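Local coordinates for protein interleukin-1beta (Gallus gallus, PDB 2WRY) that probably acts as a secreted cytokine that binds the interleukin-1 receptor and promotes fever and inflammation, this chain being the C-terminal beta-trefoil part of a longer protein, at residues S9-I14 against R45-L50; Y74-S79 against L89-A94. All blocks are in the same frame, centred on the assembly; numbering follows the deposited sequence.

How the interactions relate
Both contacts pair antiparallel strands of the beta-trefoil fold adopted by the IL-1 family. Leaving the N terminus, the chain runs along strand 4-16, passes through strands 21-26 and 29-33, and returns as strand 45-53, where interaction 1 closes a long excursion by laying 45-50 against 9-14. Strand 66-71 then pairs with 45-53 on one side and with 76-83 on the other, so it lies between the two contacts in the sheet. Interaction 2 closes a short hairpin, 76-83 with 86-93. The contacts follow one another in series, neither nested nor crossed. The centres of interactions 1 and 2 are about 13 Å apart. Together they tie the N-terminal strand through 66-71 to the hairpin.

Interaction 1 of 2, residues S9-I14 against R45-L50; sequences SQSFDI and RLNIAL
The guanidinium of R45 lies with one face over the side chain of S11, whose CB sits 3.3 Å above its plane and off toward the rim. The F12 ring, on the other face of the sheet, meets I48 obliquely: CD1 of I48 comes within 3.4 Å of F12 CD2, the two side chains crossing at about a right angle. R112 makes a cation-pi contact with the same ring.

Side chains alternate between the two faces of this antiparallel pair of strands. Q10 with I48 and F12 with L46 are hydrogen-bonded pairs; S9 with A49 and S11 with N47 are non-hydrogen-bonded pairs, beside which the CA-H groups of S9 and S11 approach I48 O and L46 O. The bond from F12 N to L46 O is 2.8 Å long and fairly straight (160° at the hydrogen). L46 and I48 are buried and lean on strand 66-71, which suits branched aliphatic residues, while I14 CD1 rests against L46 CD1 at 3.8 Å.

The face carrying S9, S11, D13, R45 and N47 is largely polar, with A49 its apolar member. S11 OG, turned beside its own backbone N (chi1 -58°), gives a weak hydrogen bond to N47 OD1 at 3.2 Å. S9 is small enough to pack on A49, and its OG hydrogen-bonds Y6 OH and shares a water with N47 O. The R45 chain bends at chi2 and chi3, bringing its CD alongside the D13 carboxylate, yet D13 OD2 remains 4.1 Å from R45 NH1 and the planes are 49° apart.

The acid and the arginine therefore probably attract each other only at a distance, without a salt bridge; the firm bonds between the strands come from the backbone, with F12, L46 and I48 packing on one face and weaker polar contacts on the other.

Interaction 2 of 2, residues Y74-S79 against L89-A94; sequences YKLYMS and LQLEEA
E92 OE1 is gripped by S79 OG at 2.7 Å, reaching across the hairpin, and by NE2 of Q90, on the same strand as E92, also at 2.7 Å; the two come from opposite faces of the carboxylate plane. The serine hydroxyl arrives on the anti side, 26° out of that plane; the glutamine N-H comes from above it. R107 adds a salt bridge to the same oxygen. S79 OG stands between its backbone N and carbonyl carbon (chi1 67°), which aims this short side chain at the acid.

Between the strands, the backbones of Y77 and E92, and of S79 and Q90, form two hydrogen-bonded pairs; Q90 N to S79 O is nearly straight at 178°. Long, flexible apolar side chains suit the opposite face: M78 lies beside L91, with CG 3.9 Å from L91 CD2, and both touch L30. Near the end of the pairing, A94 O meets the Y77 ring at its edge, 3.6 Å from CD2.

Replacing E92 by an alanine would probably leave the S79 hydroxyl and the Q90 amide without their shared acceptor, and R107 without its salt-bridge partner. With three donors converging on one oxygen, the carboxylate is likely to be stabilised as the anion and its rotation restrained.

Interaction 1 of 2, residues S9-I14 against R45-L50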
loop_
_atom_site.group_PDB
_atom_site.type_symbol
_atom_site.label_atom_id
_atom_site.label_comp_id
_atom_site.label_asym_id
_atom_site.label_seq_id
_atom_site.Cartn_x
_atom_site.Cartn_y
_atom_site.Cartn_z
ATOM N N SER A 9 -10.477 2.766 10.875
ATOM C CA SER A 9 -9.208 2.103 10.588
ATOM C C SER A 9 -9.094 0.782 11.295
ATOM O O SER A 9 -9.668 0.581 12.386
ATOM C CB SER A 9 -8.007 2.943 11.007
ATOM O OG SER A 9 -7.930 4.077 10.198
ATOM N N GLN A 10 -8.330 -0.106 10.666
ATOM C CA GLN A 10 -7.986 -1.394 11.236
ATOM C C GLN A 10 -6.543 -1.730 10.942
ATOM O O GLN A 10 -6.059 -1.496 9.823
ATOM C CB GLN A 10 -8.918 -2.491 10.705
ATOM C CG GLN A 10 -8.752 -3.828 11.419
ATOM C CD GLN A 10 -9.783 -4.841 10.974
ATOM O OE1 GLN A 10 -10.784 -4.485 10.330
ATOM N NE2 GLN A 10 -9.562 -6.117 11.329
ATOM N N SER A 11 -5.848 -2.268 11.935
ATOM C CA SER A 11 -4.444 -2.576 11.783
ATOM C C SER A 11 -4.312 -3.990 11.254
ATOM O O SER A 11 -4.998 -4.917 11.736
ATOM C CB SER A 11 -3.726 -2.436 13.130
ATOM O OG SER A 11 -3.885 -1.118 13.641
ATOM N N PHE A 12 -3.421 -4.171 10.281
ATOM C CA PHE A 12 -3.165 -5.494 9.686
ATOM C C PHE A 12 -1.675 -5.797 9.637
ATOM O O PHE A 12 -0.861 -4.896 9.376
ATOM C CB PHE A 12 -3.693 -5.552 8.234
ATOM C CG PHE A 12 -5.181 -5.547 8.130
ATOM C CD1 PHE A 12 -5.892 -6.747 8.160
ATOM C CD2 PHE A 12 -5.883 -4.350 7.977
ATOM C CE1 PHE A 12 -7.278 -6.753 8.060
ATOM C CE2 PHE A 12 -7.266 -4.344 7.878
ATOM C CZ PHE A 12 -7.974 -5.559 7.931
ATOM N N ASP A 13 -1.307 -7.059 9.835
ATOM C CA ASP A 13 -0.003 -7.505 9.371
ATOM C C ASP A 13 -0.116 -7.736 7.871
ATOM O O ASP A 13 -1.197 -8.064 7.377
ATOM C CB ASP A 13 0.419 -8.799 10.054
ATOM C CG ASP A 13 0.975 -8.566 11.420
ATOM O OD1 ASP A 13 1.982 -7.827 11.552
ATOM O OD2 ASP A 13 0.386 -9.124 12.356
ATOM N N ILE A 14 0.996 -7.593 7.159
ATOM C CA ILE A 14 0.992 -7.837 5.713
ATOM C C ILE A 14 2.260 -8.550 5.288
ATOM O O ILE A 14 3.346 -8.249 5.780
ATOM C CB ILE A 14 0.834 -6.515 4.921
ATOM C CG1 ILE A 14 0.787 -6.784 3.406
ATOM C CG2 ILE A 14 1.926 -5.495 5.314
ATOM C CD1 ILE A 14 0.352 -5.574 2.559
ATOM N N ARG A 45 3.443 -2.733 10.165
ATOM C CA ARG A 45 2.021 -3.081 10.087
ATOM C C ARG A 45 1.318 -1.932 9.386
ATOM O O ARG A 45 1.832 -0.795 9.371
ATOM C CB ARG A 45 1.401 -3.300 11.470
ATOM C CG ARG A 45 1.886 -4.579 12.120
ATOM C CD ARG A 45 0.743 -5.349 12.769
ATOM N NE ARG A 45 0.024 -4.636 13.819
ATOM C CZ ARG A 45 -1.212 -4.932 14.230
ATOM N NH1 ARG A 45 -1.904 -5.935 13.678
ATOM N NH2 ARG A 45 -1.762 -4.216 15.206
ATOM N N LEU A 46 0.171 -2.209 8.776
ATOM C CA LEU A 46 -0.586 -1.163 8.090
ATOM C C LEU A 46 -1.808 -0.779 8.897
ATOM O O LEU A 46 -2.538 -1.649 9.384
ATOM C CB LEU A 46 -1.029 -1.614 6.682
ATOM C CG LEU A 46 0.079 -1.990 5.696
ATOM C CD1 LEU A 46 -0.522 -2.323 4.328
ATOM C CD2 LEU A 46 1.140 -0.846 5.539
ATOM N N ASN A 47 -2.049 0.515 9.039
ATOM C CA ASN A 47 -3.302 0.953 9.620
ATOM C C ASN A 47 -4.134 1.312 8.402
ATOM O O ASN A 47 -3.915 2.363 7.776
ATOM C CB ASN A 47 -3.102 2.174 10.528
ATOM C CG ASN A 47 -3.936 2.084 11.815
ATOM O OD1 ASN A 47 -4.965 1.384 11.887
ATOM N ND2 ASN A 47 -3.534 2.858 12.815
ATOM N N ILE A 48 -5.026 0.407 8.026
ATOM C CA ILE A 48 -5.821 0.558 6.807
ATOM C C ILE A 48 -7.086 1.346 7.087
ATOM O O ILE A 48 -7.983 0.881 7.807
ATOM C CB ILE A 48 -6.147 -0.801 6.152
ATOM C CG1 ILE A 48 -4.828 -1.540 5.861
ATOM C CG2 ILE A 48 -6.986 -0.568 4.871
ATOM C CD1 ILE A 48 -4.977 -2.827 5.053
ATOM N N ALA A 49 -7.131 2.571 6.567
ATOM C CA ALA A 49 -8.310 3.425 6.767
ATOM C C ALA A 49 -9.313 3.114 5.678
ATOM O O ALA A 49 -9.025 3.294 4.482
ATOM C CB ALA A 49 -7.931 4.887 6.674
ATOM N N LEU A 50 -10.482 2.643 6.079
ATOM C CA LEU A 50 -11.542 2.386 5.123
ATOM C C LEU A 50 -12.384 3.624 4.871
ATOM O O LEU A 50 -12.786 4.307 5.820
ATOM C CB LEU A 50 -12.404 1.210 5.621
ATOM C CG LEU A 50 -13.605 0.744 4.813
ATOM C CD1 LEU A 50 -13.155 0.241 3.449
ATOM C CD2 LEU A 50 -14.391 -0.325 5.619
HETATM O O HOH W 1 -5.380 4.599 9.014
#

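Interaction 2 of 2, residues Y74-S79 against L89-A94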
loop_
_atom_site.group_PDB
_atom_site.type_symbol
_atom_site.label_atom_id
_atom_site.label_comp_id
_atom_site.label_asym_id
_atom_site.label_seq_id
_atom_site.Cartn_x
_atom_site.Cartn_y
_atom_site.Cartn_z
ATOM N N TYR A 74 4.497 5.195 12.433
ATOM C CA TYR A 74 5.444 6.097 11.817
ATOM C C TYR A 74 4.817 7.398 11.297
ATOM O O TYR A 74 5.539 8.256 10.767
ATOM C CB TYR A 74 6.168 5.387 10.685
ATOM C CG TYR A 74 7.066 4.248 11.099
ATOM C CD1 TYR A 74 6.622 2.920 11.056
ATOM C CD2 TYR A 74 8.384 4.489 11.486
ATOM C CE1 TYR A 74 7.475 1.864 11.368
ATOM C CE2 TYR A 74 9.248 3.432 11.815
ATOM C CZ TYR A 74 8.782 2.132 11.743
ATOM O OH TYR A 74 9.620 1.088 12.059
ATOM N N LYS A 75 3.493 7.534 11.441
ATOM C CA LYS A 75 2.786 8.774 11.094
ATOM C C LYS A 75 2.939 9.116 9.595
ATOM O O LYS A 75 3.010 10.288 9.184
ATOM C CB LYS A 75 3.235 9.912 12.057
ATOM C CG LYS A 75 2.767 9.734 13.553
ATOM C CD LYS A 75 3.556 8.674 14.320
ATOM C CE LYS A 75 3.272 8.733 15.813
ATOM N NZ LYS A 75 4.005 7.651 16.533
ATOM N N LEU A 76 2.951 8.060 8.777
ATOM C CA LEU A 76 3.084 8.184 7.326
ATOM C C LEU A 76 1.876 7.528 6.672
ATOM O O LEU A 76 1.335 6.567 7.212
ATOM C CB LEU A 76 4.334 7.446 6.840
ATOM C CG LEU A 76 5.706 7.966 7.322
ATOM C CD1 LEU A 76 6.835 6.988 7.003
ATOM C CD2 LEU A 76 6.037 9.356 6.713
ATOM N N TYR A 77 1.482 8.046 5.502
ATOM C CA TYR A 77 0.564 7.337 4.596
ATOM C C TYR A 77 1.207 7.125 3.229
ATOM O O TYR A 77 2.005 7.961 2.787
ATOM C CB TYR A 77 -0.767 8.083 4.441
ATOM C CG TYR A 77 -1.708 7.829 5.597
ATOM C CD1 TYR A 77 -2.685 6.828 5.515
ATOM C CD2 TYR A 77 -1.610 8.551 6.789
ATOM C CE1 TYR A 77 -3.547 6.577 6.557
ATOM C CE2 TYR A 77 -2.485 8.309 7.843
ATOM C CZ TYR A 77 -3.446 7.302 7.720
ATOM O OH TYR A 77 -4.295 6.995 8.747
ATOM N N MET A 78 0.886 5.990 2.579
ATOM C CA MET A 78 1.360 5.736 1.206
ATOM C C MET A 78 0.620 6.639 0.241
ATOM O O MET A 78 -0.570 6.906 0.419
ATOM C CB MET A 78 1.081 4.285 0.800
ATOM C CG MET A 78 1.721 3.298 1.730
ATOM S SD MET A 78 1.707 1.686 0.907
ATOM C CE MET A 78 3.331 1.648 0.234
ATOM N N SER A 79 1.297 7.058 -0.814
ATOM C CA SER A 79 0.603 7.812 -1.884
ATOM C C SER A 79 1.226 7.494 -3.233
ATOM O O SER A 79 2.368 7.079 -3.298
ATOM C CB SER A 79 0.671 9.326 -1.617
ATOM O OG SER A 79 2.005 9.763 -1.734
ATOM N N LEU A 89 5.419 5.306 -6.103
ATOM C CA LEU A 89 4.904 5.162 -4.750
ATOM C C LEU A 89 5.790 5.971 -3.815
ATOM O O LEU A 89 7.040 5.854 -3.829
ATOM C CB LEU A 89 4.970 3.677 -4.363
ATOM C CG LEU A 89 4.375 3.351 -2.987
ATOM C CD1 LEU A 89 2.855 3.569 -2.989
ATOM C CD2 LEU A 89 4.699 1.890 -2.660
ATOM N N GLN A 90 5.135 6.788 -3.000
ATOM C CA GLN A 90 5.878 7.502 -1.959
ATOM C C GLN A 90 5.209 7.385 -0.613
ATOM O O GLN A 90 4.082 6.912 -0.489
ATOM C CB GLN A 90 6.128 8.950 -2.347
ATOM C CG GLN A 90 4.949 9.809 -2.481
ATOM C CD GLN A 90 5.343 11.283 -2.665
ATOM O OE1 GLN A 90 6.427 11.603 -3.189
ATOM N NE2 GLN A 90 4.465 12.174 -2.244
ATOM N N LEU A 91 5.958 7.763 0.411
ATOM C CA LEU A 91 5.425 7.792 1.755
ATOM C C LEU A 91 5.451 9.251 2.170
ATOM O O LEU A 91 6.469 9.939 2.013
ATOM C CB LEU A 91 6.310 6.999 2.701
ATOM C CG LEU A 91 6.591 5.544 2.330
ATOM C CD1 LEU A 91 7.589 4.935 3.316
ATOM C CD2 LEU A 91 5.286 4.732 2.312
ATOM N N GLU A 92 4.329 9.713 2.686
ATOM C CA GLU A 92 4.192 11.110 3.077
ATOM C C GLU A 92 3.792 11.224 4.524
ATOM O O GLU A 92 2.978 10.444 5.007
ATOM C CB GLU A 92 3.094 11.797 2.233
ATOM C CG GLU A 92 3.357 11.854 0.753
ATOM C CD GLU A 92 2.362 12.742 0.022
ATOM O OE1 GLU A 92 2.045 12.437 -1.150
ATOM O OE2 GLU A 92 1.930 13.774 0.594
ATOM N N GLU A 93 4.383 12.205 5.221
ATOM C CA GLU A 93 3.889 12.577 6.524
ATOM C C GLU A 93 2.522 13.175 6.284
ATOM O O GLU A 93 2.378 14.200 5.586
ATOM C CB GLU A 93 4.814 13.612 7.185
ATOM C CG GLU A 93 6.167 13.067 7.570
ATOM C CD GLU A 93 7.099 14.161 8.055
ATOM O OE1 GLU A 93 6.762 14.810 9.060
ATOM O OE2 GLU A 93 8.161 14.371 7.422
ATOM N N ALA A 94 1.500 12.530 6.814
ATOM C CA ALA A 94 0.146 13.036 6.648
ATOM C C ALA A 94 -0.621 12.593 7.856
ATOM O O ALA A 94 -0.392 11.494 8.377
ATOM C CB ALA A 94 -0.513 12.504 5.355
#